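Long-range contacts in glucan-binding protein C, GbpC (Streptococcus mutans UA159, PDB 5UQZ), which probably binds glucan at the streptococcal cell wall and mediates both sucrose-dependent and sucrose-independent adherence, this chain being its calcium-binding beta-supersandwich region with flanking segments: residues A[19-24]-A[346-351]; A[67-72]-A[173-178]; A[82-87]-A[109-114]; A[183-188]-A[320-325]; A[247-252]-A[335-340]. All blocks are in the same frame, centred on the assembly; numbering follows the deposited sequence. Where two conformers were deposited one is given.

Contact 1 lies on the surface, far out on the long helix 3-51. Contact 5 is buried, where the loop 247-252 meets the chain that leaves the last strand. Both pack a segment beyond that strand, and both rely on apolar groups, with prolines on the second segment. Contacts 2, 3 and 4 are partly buried and more polar. Contacts 2 and 4 involve opposite ends of strand 180-184: a side-chain carboxylate and imidazole bind loop backbone in contact 2, while strand pairing and threonine hydroxyls hold contact 4. Contact 3 is a short two-stranded pair leading into a helix. Contacts 2 to 5 all nest within the loop that contact 1 closes.

Contact 1: residues A[19-24]-A[346-351]; sequences EQYNKD and TPPEKP
The long N-terminal helix 3-51 carries Y21, which packs against the proline-rich C-terminal segment P348 to P351. The Y21 ring is the centre of the contact. K350 CG sits over one face, offset toward the rim, 3.9 Å from the centroid of the Y21 ring in a CH-pi contact. The K350 and Y21 side chains cross at about a right angle. P348 O lies at the ring edge, in plane, 3.5 Å from Y21 CE1. P348 CG also touches Y21 CE1 at 3.7 Å, and reaches D24 CB at 3.9 Å. At the base of the side chain, P351 CD meets Y21 CB at 3.5 Å. With chi1 173° the Y21 ring projects opposite its own backbone N, which carries it in among these groups. One water joins the two segments. It lies 2.7 Å from Y21 OH and gives a hydrogen bond to P348 O. The K350 amine turns elsewhere, to P351 O and to Q18 on the same helix. P348 also touches Y28, further along the helix. Held by lysine CH-pi and proline contacts, this is a polyproline II-like tail along an alpha helix whose residues 19-24 fall in a predicted coiled coil.

Contact 2: residues A[67-72]-A[173-178]; sequences INEPEA and FHDPTK
D175 and E69 meet through a hydrogen bond from E69 N to D175 OD2, 3.0 Å long and 154° at the hydrogen. The donor comes from above the carboxylate plane. The second bond runs from H174 ND1 to A72 O, at 2.7 Å. Its acceptor is tilted 22° from the imidazole plane. P70 O lies at the ring edge, in plane, 3.2 Å from H174 CE1. The H174 ring is thus set against two carbonyls of one turn. A72 CB touches P176 CD at 3.7 Å, and T177 CG2 lies by the I67 backbone. The turn is a type I beta turn from E69 to A72, just before strand 73-77. It faces the loop that joins strands 167-172 and 180-184. In that loop D175 forms an Asx turn. Its OD1 accepts from T177 N at 2.9 Å and from T177 OG1 at 2.7 Å, both from the same face of the carboxylate. With chi1 179°, D175 CG lies opposite its own backbone N; OD2 takes the E69 N bond while OD1 takes both T177 donors. T177 OG1 is also 3.3 Å from I67 O. Further out, the E69 carboxylate turns to V140 N, N141 N and S142 OG. H174 N is bonded to D121 OD1.

Contact 3: residues A[82-87]-A[109-114]; sequences YLTKEA and DFTQAN
Backbone hydrogen bonds join Y82 and T111 as an antiparallel hydrogen-bonded pair. Y82 N donates to T111 O and T111 N donates to Y82 O, each at 2.8 Å. L83 and F110 form the next, non-hydrogen-bonded pair. Beyond it T84 N donates to D109 O at 2.9 Å, almost straight at 174°. Aromatic contacts come from the Y82 ring. N114 lies over one face: its CB is 3.6 Å from the centroid of the Y82 ring, and its amide plane is stacked only 4° from the ring plane. T111 O and Q112 O lie at the edge of the same ring. N114 OD1 is bonded to Y116 N, which helps to fix the amide. A water lies 2.8 Å from Y82 OH and accepts from N114 ND2. The apolar contact is L83 CD1 to F110 CE1, at 3.6 Å. A87 CB lies against the D109 side chain, 3.5 Å from D109 OD1. Capping comes from T84: OG1 accepts from A87 N at 3.0 Å. With chi1 67°, T84 OG1 sits between its own N and carbonyl carbon, facing into the first turn of the helix. The whole is a two-stranded antiparallel sheet whose first strand passes through the N-cap T84 into helix 85-91.

Contact 4: residues A[183-188]-A[320-325]; sequences GAQTSN and DQNLPT
T186 is the hub of this contact and faces the turn 320-323. Its CB lies 3.4 Å from L323 O. From there CG2 turns to D320 O, at 3.5 Å. The other branch, OG1, donates to L323 O at 2.7 Å, 40° above the carbonyl plane. T325 OG1 lies at the same distance, 2.7 Å, from T186 OG1, and the two threonine side chains cross at about a right angle. A chi1 of -54° sets T186 OG1 beside its own N and opposite its carbonyl carbon, and leaves CG2 opposite the N, against D320 O. The T186 backbone joins in: N322 N donates to T186 O, nearly straight at 176°. Before T186, the Q185 side chain bends back so that OE1 accepts from T186 N in the carbonyl plane, on a lone pair. Q185 NE2 donates to a water that bonds N322 O, and also to D103 OD2. S187 O is met at 2.9 Å by NE2 of the extended Q321 chain, close to its amide plane. T325 also touches V316 and N319 of strand 312-319, and its side chain is about 7 Å from that of the calcium ligand E237. A184 and T325 form an antiparallel hydrogen-bonded pair at the end of strands 180-184 and 325-329, and the type II turn D320-L323, in the connection from strand 312-319 of the other sheet, is held against the T186 loop.

Contact 5: residues A[247-252]-A[335-340]; sequences VKIPGS and VAVPKD
V335 opens an extended segment that follows the last strand, 325-329, and packs on a type II beta turn, I249 to S252, in the loop between strands 245-247 and 254-257. V335 CG1 lies 3.7 Å from I249 CD1, the tip of the longer isoleucine branch. The two side chains cross obliquely. V335 also touches A304 of strand 303-306 and V58 of helix 57-60. A336 meets I249 through its backbone: A336 O is 3.5 Å from I249 CG2 and 3.8 Å from I249 CD1. The contact buries A336 O, which has no partner in the model. The methyl of A336 turns to S223 and A302, and its side chain is about 8 Å from that of the calcium ligand S224. V337 touches more lightly, CG1 lying 4.3 Å from I249 CD1. V337 also packs on Y45 of helix 3-51, so the long helix borders the contact. P338 comes next and ends the touching part. Its CD lies 3.9 Å from I249 CG2. With chi1 -59°, I249 CG1 lies opposite its own carbonyl carbon, and CG2 lies opposite its own N. CD1 thus reaches the valines, CG2 reaches P338, and both border A336 O. The P250 ring packs on Y45 and E48 of the same helix. On the P338 ring, CG is 3.5 Å from P250 O.

Contact 1: residues A[19-24]-A[346-351]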
# COMPACT_ATOMS: atom_id res chain seq x y z
N GLU A 19 -4.43 1.50 38.27
CA GLU A 19 -5.11 1.58 36.98
C GLU A 19 -4.11 1.69 35.84
O GLU A 19 -4.28 1.04 34.80
CB GLU A 19 -6.08 2.75 36.98
CG GLU A 19 -7.24 2.47 37.90
CD GLU A 19 -8.56 3.03 37.38
OE1 GLU A 19 -8.64 3.28 36.15
OE2 GLU A 19 -9.49 3.24 38.20
N GLN A 20 -3.05 2.47 36.03
CA GLN A 20 -2.04 2.53 34.99
C GLN A 20 -1.36 1.18 34.79
O GLN A 20 -1.07 0.78 33.65
CB GLN A 20 -1.00 3.58 35.37
CG GLN A 20 0.07 3.80 34.29
CD GLN A 20 -0.51 4.38 33.01
OE1 GLN A 20 -1.25 5.37 33.04
NE2 GLN A 20 -0.19 3.75 31.87
N TYR A 21 -1.10 0.46 35.89
CA TYR A 21 -0.52 -0.88 35.78
C TYR A 21 -1.42 -1.81 34.96
O TYR A 21 -0.94 -2.56 34.11
CB TYR A 21 -0.27 -1.48 37.16
CG TYR A 21 0.16 -2.92 37.07
CD1 TYR A 21 1.48 -3.26 36.82
CD2 TYR A 21 -0.76 -3.96 37.19
CE1 TYR A 21 1.87 -4.58 36.69
CE2 TYR A 21 -0.39 -5.29 37.08
CZ TYR A 21 0.93 -5.60 36.85
OH TYR A 21 1.35 -6.92 36.72
N ASN A 22 -2.72 -1.78 35.21
CA ASN A 22 -3.60 -2.65 34.45
C ASN A 22 -3.51 -2.34 32.96
O ASN A 22 -3.48 -3.26 32.13
CB ASN A 22 -5.03 -2.43 34.90
CG ASN A 22 -5.28 -2.94 36.29
OD1 ASN A 22 -4.53 -3.79 36.80
ND2 ASN A 22 -6.33 -2.43 36.91
N LYS A 23 -3.50 -1.05 32.60
CA LYS A 23 -3.37 -0.67 31.20
C LYS A 23 -2.02 -1.12 30.64
O LYS A 23 -1.94 -1.66 29.52
CB LYS A 23 -3.54 0.84 31.08
CG LYS A 23 -3.54 1.36 29.65
CD LYS A 23 -3.90 2.85 29.63
CE LYS A 23 -3.39 3.55 28.38
NZ LYS A 23 -3.84 4.97 28.34
N ASP A 24 -0.94 -0.90 31.40
CA ASP A 24 0.38 -1.29 30.93
C ASP A 24 0.52 -2.79 30.82
O ASP A 24 1.21 -3.28 29.92
CB ASP A 24 1.46 -0.77 31.87
CG ASP A 24 1.58 0.73 31.85
OD1 ASP A 24 0.97 1.37 30.97
OD2 ASP A 24 2.26 1.26 32.76
N THR A 346 9.05 -6.62 28.09
CA THR A 346 9.13 -7.01 29.50
C THR A 346 7.91 -6.50 30.25
O THR A 346 7.39 -5.41 29.93
CB THR A 346 10.40 -6.44 30.15
OG1 THR A 346 10.45 -5.02 29.93
CG2 THR A 346 11.65 -7.09 29.54
N PRO A 347 7.40 -7.26 31.23
CA PRO A 347 6.17 -6.87 31.89
C PRO A 347 6.41 -5.67 32.78
O PRO A 347 7.53 -5.46 33.27
CB PRO A 347 5.81 -8.11 32.72
CG PRO A 347 7.07 -8.82 32.92
CD PRO A 347 7.86 -8.59 31.66
N PRO A 348 5.40 -4.82 32.97
CA PRO A 348 5.56 -3.69 33.89
C PRO A 348 5.71 -4.15 35.32
O PRO A 348 5.21 -5.21 35.72
CB PRO A 348 4.25 -2.91 33.73
CG PRO A 348 3.24 -3.96 33.31
CD PRO A 348 4.04 -4.86 32.38
N GLU A 349 6.47 -3.37 36.08
CA GLU A 349 6.61 -3.61 37.51
C GLU A 349 5.30 -3.29 38.21
O GLU A 349 4.69 -2.25 37.97
CB GLU A 349 7.75 -2.75 38.06
CG GLU A 349 9.11 -3.17 37.52
CD GLU A 349 10.26 -2.39 38.13
OE1 GLU A 349 10.01 -1.50 38.97
OE2 GLU A 349 11.43 -2.66 37.76
N LYS A 350 4.86 -4.19 39.07
CA LYS A 350 3.59 -3.97 39.77
C LYS A 350 3.79 -2.89 40.84
O LYS A 350 4.73 -2.97 41.63
CB LYS A 350 3.07 -5.33 40.35
CG LYS A 350 1.51 -5.45 40.50
CD LYS A 350 1.00 -4.20 41.25
CE LYS A 350 -0.46 -4.13 41.78
NZ LYS A 350 -0.66 -2.91 42.65
N PRO A 351 2.96 -1.84 40.87
CA PRO A 351 3.06 -0.88 41.98
C PRO A 351 2.74 -1.54 43.31
O PRO A 351 1.85 -2.38 43.42
CB PRO A 351 2.01 0.18 41.63
CG PRO A 351 1.10 -0.45 40.68
CD PRO A 351 1.94 -1.39 39.90
O HOH W 1 3.72 -7.37 35.40

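Contact 2: residues A[67-72]-A[173-178]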
# COMPACT_ATOMS: atom_id res chain seq x y z
N ILE A 67 12.97 3.06 -6.48
CA ILE A 67 12.33 3.35 -5.21
C ILE A 67 11.99 4.79 -4.99
O ILE A 67 11.06 5.10 -4.24
CB ILE A 67 13.10 2.80 -4.02
CG1 ILE A 67 12.37 3.06 -2.71
CG2 ILE A 67 14.38 3.31 -4.00
CD1 ILE A 67 10.81 2.70 -2.83
N ASN A 68 12.73 5.69 -5.58
CA ASN A 68 12.53 7.11 -5.27
C ASN A 68 12.87 7.91 -6.52
O ASN A 68 14.03 7.91 -6.89
CB ASN A 68 13.54 7.42 -4.10
CG ASN A 68 13.74 8.89 -3.76
OD1 ASN A 68 12.77 9.61 -3.51
ND2 ASN A 68 15.02 9.31 -3.66
N GLU A 69 11.89 8.57 -7.15
CA GLU A 69 12.17 9.37 -8.35
C GLU A 69 11.43 10.69 -8.23
O GLU A 69 10.46 10.97 -8.94
CB GLU A 69 11.78 8.60 -9.62
CG GLU A 69 12.75 7.44 -9.90
CD GLU A 69 14.19 7.90 -10.16
OE1 GLU A 69 14.45 9.11 -10.39
OE2 GLU A 69 15.11 7.03 -10.16
N PRO A 70 11.90 11.55 -7.32
CA PRO A 70 11.14 12.76 -6.99
C PRO A 70 11.28 13.86 -8.03
O PRO A 70 10.58 14.87 -7.93
CB PRO A 70 11.74 13.20 -5.63
CG PRO A 70 13.15 12.72 -5.71
CD PRO A 70 13.10 11.40 -6.48
N GLU A 71 12.13 13.70 -9.03
CA GLU A 71 12.31 14.68 -10.10
C GLU A 71 11.60 14.28 -11.37
O GLU A 71 11.71 15.01 -12.35
CB GLU A 71 13.82 14.87 -10.42
CG GLU A 71 14.65 15.19 -9.21
CD GLU A 71 16.13 15.30 -9.50
OE1 GLU A 71 16.54 15.71 -10.61
OE2 GLU A 71 16.93 15.02 -8.58
N ALA A 72 10.92 13.14 -11.39
CA ALA A 72 10.40 12.63 -12.65
C ALA A 72 9.29 13.54 -13.18
O ALA A 72 8.56 14.18 -12.41
CB ALA A 72 9.89 11.22 -12.47
N PHE A 173 0.70 10.10 -9.80
CA PHE A 173 1.88 10.80 -9.25
C PHE A 173 2.94 10.99 -10.31
O PHE A 173 3.18 10.11 -11.15
CB PHE A 173 2.40 9.94 -8.09
CG PHE A 173 1.39 9.85 -6.96
CD1 PHE A 173 1.05 11.00 -6.22
CD2 PHE A 173 0.66 8.67 -6.75
CE1 PHE A 173 0.09 10.93 -5.23
CE2 PHE A 173 -0.30 8.62 -5.76
CZ PHE A 173 -0.59 9.75 -5.00
N HIS A 174 3.63 12.13 -10.26
CA HIS A 174 4.69 12.33 -11.25
C HIS A 174 5.87 11.39 -10.98
O HIS A 174 6.62 11.09 -11.91
CB HIS A 174 5.11 13.79 -11.36
CG HIS A 174 5.83 14.31 -10.17
ND1 HIS A 174 7.20 14.26 -10.08
CD2 HIS A 174 5.39 14.87 -9.03
CE1 HIS A 174 7.57 14.78 -8.92
NE2 HIS A 174 6.49 15.19 -8.28
N ASP A 175 6.03 10.93 -9.73
CA ASP A 175 7.04 9.94 -9.39
C ASP A 175 6.44 8.55 -9.64
O ASP A 175 5.52 8.13 -8.92
CB ASP A 175 7.44 10.11 -7.92
CG ASP A 175 8.49 9.08 -7.46
OD1 ASP A 175 8.68 8.05 -8.13
OD2 ASP A 175 9.09 9.28 -6.39
N PRO A 176 6.94 7.80 -10.64
CA PRO A 176 6.29 6.53 -11.00
C PRO A 176 6.39 5.48 -9.91
O PRO A 176 5.64 4.50 -9.95
CB PRO A 176 7.05 6.07 -12.27
CG PRO A 176 8.39 6.73 -12.12
CD PRO A 176 8.13 8.07 -11.47
N THR A 177 7.30 5.62 -8.94
CA THR A 177 7.38 4.66 -7.86
C THR A 177 6.23 4.81 -6.90
O THR A 177 6.05 3.92 -6.04
CB THR A 177 8.73 4.78 -7.12
OG1 THR A 177 8.78 5.99 -6.38
CG2 THR A 177 9.91 4.61 -8.05
N LYS A 178 5.43 5.89 -7.02
CA LYS A 178 4.21 6.05 -6.21
C LYS A 178 2.98 5.60 -6.99
O LYS A 178 1.92 5.41 -6.40
CB LYS A 178 4.07 7.52 -5.82
CG LYS A 178 5.16 7.98 -4.86
CD LYS A 178 5.12 9.50 -4.67
CE LYS A 178 3.83 10.04 -4.07
NZ LYS A 178 3.97 11.52 -3.97

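Contact 3: residues A[82-87]-A[109-114]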
# COMPACT_ATOMS: atom_id res chain seq x y z
N TYR A 82 -9.33 15.33 -18.05
CA TYR A 82 -8.53 15.79 -16.92
C TYR A 82 -9.39 16.58 -15.94
O TYR A 82 -10.32 17.29 -16.33
CB TYR A 82 -7.41 16.70 -17.41
CG TYR A 82 -6.41 16.00 -18.31
CD1 TYR A 82 -5.30 15.37 -17.79
CD2 TYR A 82 -6.58 15.98 -19.71
CE1 TYR A 82 -4.39 14.74 -18.61
CE2 TYR A 82 -5.67 15.38 -20.55
CZ TYR A 82 -4.56 14.77 -19.98
OH TYR A 82 -3.64 14.17 -20.80
N LEU A 83 -9.09 16.45 -14.64
CA LEU A 83 -9.80 17.23 -13.64
C LEU A 83 -9.29 18.66 -13.70
O LEU A 83 -8.09 18.90 -13.64
CB LEU A 83 -9.54 16.61 -12.26
CG LEU A 83 -10.29 17.24 -11.11
CD1 LEU A 83 -11.78 16.95 -11.20
CD2 LEU A 83 -9.71 16.71 -9.75
N THR A 84 -10.20 19.62 -13.78
CA THR A 84 -9.75 21.01 -13.80
C THR A 84 -9.08 21.36 -12.48
O THR A 84 -9.36 20.78 -11.43
CB THR A 84 -10.91 21.99 -14.07
OG1 THR A 84 -11.78 21.95 -12.92
CG2 THR A 84 -11.62 21.68 -15.38
N LYS A 85 -8.16 22.31 -12.52
CA LYS A 85 -7.54 22.72 -11.27
C LYS A 85 -8.54 23.34 -10.32
O LYS A 85 -8.41 23.16 -9.11
CB LYS A 85 -6.32 23.63 -11.50
CG LYS A 85 -5.12 22.83 -12.01
CD LYS A 85 -3.84 23.58 -11.92
CE LYS A 85 -2.65 22.69 -12.31
NZ LYS A 85 -1.36 23.43 -12.19
N GLU A 86 -9.54 24.07 -10.83
CA GLU A 86 -10.58 24.58 -9.94
C GLU A 86 -11.31 23.47 -9.22
O GLU A 86 -11.58 23.57 -8.02
CB GLU A 86 -11.56 25.44 -10.73
CG GLU A 86 -12.66 25.99 -9.84
CD GLU A 86 -13.45 27.03 -10.55
OE1 GLU A 86 -13.31 27.16 -11.78
OE2 GLU A 86 -14.23 27.72 -9.87
N ALA A 87 -11.64 22.38 -9.93
CA ALA A 87 -12.32 21.27 -9.25
C ALA A 87 -11.39 20.55 -8.28
O ALA A 87 -11.83 20.15 -7.19
CB ALA A 87 -12.90 20.32 -10.29
N ASP A 109 -16.43 19.78 -14.30
CA ASP A 109 -15.20 19.61 -13.53
C ASP A 109 -14.06 19.02 -14.34
O ASP A 109 -12.97 18.84 -13.80
CB ASP A 109 -15.46 18.68 -12.34
CG ASP A 109 -16.35 19.32 -11.31
OD1 ASP A 109 -16.29 20.55 -11.15
OD2 ASP A 109 -17.12 18.59 -10.64
N PHE A 110 -14.29 18.69 -15.61
CA PHE A 110 -13.28 18.01 -16.42
C PHE A 110 -13.05 18.76 -17.73
O PHE A 110 -13.92 19.47 -18.25
CB PHE A 110 -13.75 16.59 -16.74
CG PHE A 110 -13.90 15.77 -15.49
CD1 PHE A 110 -12.78 15.19 -14.87
CD2 PHE A 110 -15.14 15.67 -14.86
CE1 PHE A 110 -12.89 14.51 -13.67
CE2 PHE A 110 -15.26 14.99 -13.68
CZ PHE A 110 -14.15 14.40 -13.08
N THR A 111 -11.87 18.57 -18.29
CA THR A 111 -11.50 19.18 -19.56
C THR A 111 -10.64 18.23 -20.37
O THR A 111 -9.85 17.46 -19.81
CB THR A 111 -10.76 20.52 -19.33
OG1 THR A 111 -10.38 21.04 -20.61
CG2 THR A 111 -9.52 20.37 -18.47
N GLN A 112 -10.76 18.30 -21.69
CA GLN A 112 -9.95 17.48 -22.58
C GLN A 112 -8.52 17.96 -22.68
O GLN A 112 -7.67 17.18 -23.11
CB GLN A 112 -10.62 17.41 -23.96
CG GLN A 112 -12.01 16.72 -23.88
CD GLN A 112 -12.72 16.67 -25.20
OE1 GLN A 112 -12.06 16.57 -26.24
NE2 GLN A 112 -14.04 16.62 -25.21
N ALA A 113 -8.25 19.22 -22.36
CA ALA A 113 -6.90 19.76 -22.46
C ALA A 113 -6.22 19.68 -21.08
O ALA A 113 -6.69 20.27 -20.10
CB ALA A 113 -6.97 21.21 -22.92
N ASN A 114 -5.09 19.01 -21.02
CA ASN A 114 -4.41 18.81 -19.75
C ASN A 114 -3.99 20.15 -19.14
O ASN A 114 -3.19 20.87 -19.76
CB ASN A 114 -3.15 17.99 -20.02
CG ASN A 114 -2.42 17.59 -18.71
OD1 ASN A 114 -2.86 17.96 -17.60
ND2 ASN A 114 -1.35 16.81 -18.84
O HOH W 2 -1.33 15.55 -21.53

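Contact 4: residues A[183-188]-A[320-325]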
# COMPACT_ATOMS: atom_id res chain seq x y z
N GLY A 183 -10.10 5.86 -7.32
CA GLY A 183 -11.30 5.57 -6.56
C GLY A 183 -12.55 5.98 -7.31
O GLY A 183 -12.49 6.68 -8.32
N ALA A 184 -13.69 5.56 -6.77
CA ALA A 184 -14.99 5.88 -7.35
C ALA A 184 -16.05 5.66 -6.30
O ALA A 184 -15.84 4.94 -5.33
CB ALA A 184 -15.27 4.99 -8.55
N GLN A 185 -17.24 6.24 -6.53
CA GLN A 185 -18.38 5.86 -5.70
C GLN A 185 -18.63 4.36 -5.81
O GLN A 185 -18.35 3.75 -6.86
CB GLN A 185 -19.63 6.65 -6.14
CG GLN A 185 -20.92 6.32 -5.37
CD GLN A 185 -20.80 6.58 -3.85
OE1 GLN A 185 -20.14 5.83 -3.11
NE2 GLN A 185 -21.52 7.60 -3.36
N THR A 186 -19.18 3.76 -4.74
CA THR A 186 -19.71 2.40 -4.81
C THR A 186 -21.21 2.55 -5.00
O THR A 186 -21.96 2.80 -4.05
CB THR A 186 -19.40 1.63 -3.52
OG1 THR A 186 -17.98 1.70 -3.28
CG2 THR A 186 -19.79 0.16 -3.66
N SER A 187 -21.64 2.46 -6.26
CA SER A 187 -23.00 2.84 -6.59
C SER A 187 -24.04 1.79 -6.23
O SER A 187 -25.21 2.14 -6.06
CB SER A 187 -23.10 3.13 -8.09
OG SER A 187 -22.27 4.21 -8.44
N ASN A 188 -23.65 0.52 -6.17
CA ASN A 188 -24.60 -0.57 -5.99
C ASN A 188 -24.37 -1.31 -4.69
O ASN A 188 -23.26 -1.36 -4.20
CB ASN A 188 -24.45 -1.53 -7.15
CG ASN A 188 -24.60 -0.83 -8.48
OD1 ASN A 188 -25.59 -0.11 -8.70
ND2 ASN A 188 -23.64 -1.02 -9.37
N ASP A 320 -19.74 -1.60 0.88
CA ASP A 320 -21.17 -1.40 0.74
C ASP A 320 -21.48 -0.18 -0.13
O ASP A 320 -20.66 0.74 -0.33
CB ASP A 320 -21.82 -1.25 2.11
CG ASP A 320 -21.95 -2.60 2.83
OD1 ASP A 320 -22.14 -3.62 2.12
OD2 ASP A 320 -21.91 -2.64 4.04
N GLN A 321 -22.71 -0.18 -0.63
CA GLN A 321 -23.22 0.95 -1.38
C GLN A 321 -23.01 2.26 -0.62
O GLN A 321 -23.18 2.33 0.61
CB GLN A 321 -24.72 0.72 -1.62
CG GLN A 321 -25.34 1.73 -2.54
CD GLN A 321 -26.78 1.40 -2.79
OE1 GLN A 321 -27.51 0.94 -1.90
NE2 GLN A 321 -27.20 1.61 -4.00
N ASN A 322 -22.60 3.30 -1.35
CA ASN A 322 -22.43 4.65 -0.82
C ASN A 322 -21.16 4.85 -0.01
O ASN A 322 -20.95 5.97 0.49
CB ASN A 322 -23.66 5.17 -0.04
CG ASN A 322 -24.85 5.30 -0.94
OD1 ASN A 322 -24.70 5.65 -2.11
ND2 ASN A 322 -26.02 4.99 -0.42
N LEU A 323 -20.28 3.86 0.11
CA LEU A 323 -18.97 4.09 0.70
C LEU A 323 -17.96 4.01 -0.43
O LEU A 323 -17.65 2.90 -0.90
CB LEU A 323 -18.69 3.01 1.74
CG LEU A 323 -17.45 3.33 2.53
CD1 LEU A 323 -17.68 4.49 3.51
CD2 LEU A 323 -16.90 2.09 3.25
N PRO A 324 -17.42 5.13 -0.90
CA PRO A 324 -16.55 5.10 -2.09
C PRO A 324 -15.38 4.15 -1.93
O PRO A 324 -14.83 3.98 -0.82
CB PRO A 324 -16.08 6.56 -2.21
CG PRO A 324 -17.26 7.34 -1.67
CD PRO A 324 -17.77 6.51 -0.49
N THR A 325 -15.05 3.48 -3.03
CA THR A 325 -13.97 2.49 -3.08
C THR A 325 -12.70 3.20 -3.53
O THR A 325 -12.71 3.87 -4.56
CB THR A 325 -14.31 1.41 -4.09
OG1 THR A 325 -15.50 0.73 -3.64
CG2 THR A 325 -13.21 0.37 -4.22
O HOH W 3 -21.74 8.37 -0.55

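Contact 5: residues A[247-252]-A[335-340]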
# COMPACT_ATOMS: atom_id res chain seq x y z
N VAL A 247 6.14 -13.95 -5.20
CA VAL A 247 7.12 -14.19 -4.16
C VAL A 247 6.40 -14.01 -2.82
O VAL A 247 6.02 -12.88 -2.44
CB VAL A 247 8.32 -13.25 -4.29
CG1 VAL A 247 9.28 -13.49 -3.14
CG2 VAL A 247 9.01 -13.46 -5.66
N LYS A 248 6.22 -15.12 -2.08
CA LYS A 248 5.53 -15.08 -0.81
C LYS A 248 6.42 -14.41 0.24
O LYS A 248 7.61 -14.73 0.38
CB LYS A 248 5.22 -16.54 -0.42
CG LYS A 248 4.68 -16.72 1.01
CD LYS A 248 3.31 -16.11 1.20
CE LYS A 248 2.85 -16.03 2.67
NZ LYS A 248 2.99 -17.24 3.39
N ILE A 249 5.83 -13.55 1.06
CA ILE A 249 6.56 -12.87 2.14
C ILE A 249 6.31 -13.63 3.44
O ILE A 249 5.15 -13.84 3.80
CB ILE A 249 6.11 -11.41 2.28
CG1 ILE A 249 6.33 -10.61 0.96
CG2 ILE A 249 6.82 -10.76 3.48
CD1 ILE A 249 7.72 -10.45 0.58
N PRO A 250 7.35 -14.14 4.11
CA PRO A 250 7.11 -14.93 5.34
C PRO A 250 6.33 -14.15 6.37
O PRO A 250 6.58 -12.97 6.61
CB PRO A 250 8.52 -15.24 5.86
CG PRO A 250 9.42 -14.73 4.88
CD PRO A 250 8.77 -13.94 3.80
N GLY A 251 5.34 -14.81 6.97
CA GLY A 251 4.50 -14.20 7.99
C GLY A 251 3.42 -13.30 7.45
O GLY A 251 2.65 -12.76 8.26
N SER A 252 3.36 -13.07 6.15
CA SER A 252 2.34 -12.18 5.62
C SER A 252 0.97 -12.84 5.60
O SER A 252 0.84 -14.07 5.46
CB SER A 252 2.72 -11.79 4.20
OG SER A 252 1.70 -11.00 3.66
N VAL A 335 10.41 -3.89 -1.49
CA VAL A 335 9.63 -4.99 -0.97
C VAL A 335 9.60 -4.93 0.55
O VAL A 335 10.62 -4.72 1.20
CB VAL A 335 10.24 -6.31 -1.49
CG1 VAL A 335 9.48 -7.52 -0.91
CG2 VAL A 335 10.24 -6.35 -3.02
N ALA A 336 8.41 -5.14 1.13
CA ALA A 336 8.19 -5.13 2.58
C ALA A 336 8.45 -6.54 3.12
O ALA A 336 7.67 -7.46 2.86
CB ALA A 336 6.75 -4.71 2.85
N VAL A 337 9.52 -6.68 3.89
CA VAL A 337 9.90 -7.97 4.48
C VAL A 337 9.90 -7.85 6.00
O VAL A 337 10.00 -6.73 6.54
CB VAL A 337 11.26 -8.47 3.97
CG1 VAL A 337 11.18 -8.74 2.47
CG2 VAL A 337 12.35 -7.48 4.33
N PRO A 338 9.82 -8.96 6.72
CA PRO A 338 9.94 -8.87 8.18
C PRO A 338 11.30 -8.33 8.59
O PRO A 338 12.32 -8.65 7.98
CB PRO A 338 9.79 -10.32 8.63
CG PRO A 338 9.44 -11.11 7.50
CD PRO A 338 9.60 -10.34 6.24
N LYS A 339 11.30 -7.57 9.69
CA LYS A 339 12.50 -6.92 10.20
C LYS A 339 12.73 -7.38 11.63
O LYS A 339 11.89 -8.08 12.24
CB LYS A 339 12.32 -5.39 10.20
CG LYS A 339 11.89 -4.79 8.90
CD LYS A 339 12.92 -4.84 7.86
CE LYS A 339 12.37 -4.27 6.57
NZ LYS A 339 13.45 -4.19 5.55
N ASP A 340 13.87 -6.98 12.18
CA ASP A 340 14.23 -7.40 13.52
C ASP A 340 13.34 -6.68 14.53
O ASP A 340 13.37 -5.44 14.60
CB ASP A 340 15.69 -6.97 13.70
CG ASP A 340 16.27 -7.38 15.03
OD1 ASP A 340 15.55 -7.86 15.92
OD2 ASP A 340 17.50 -7.20 15.20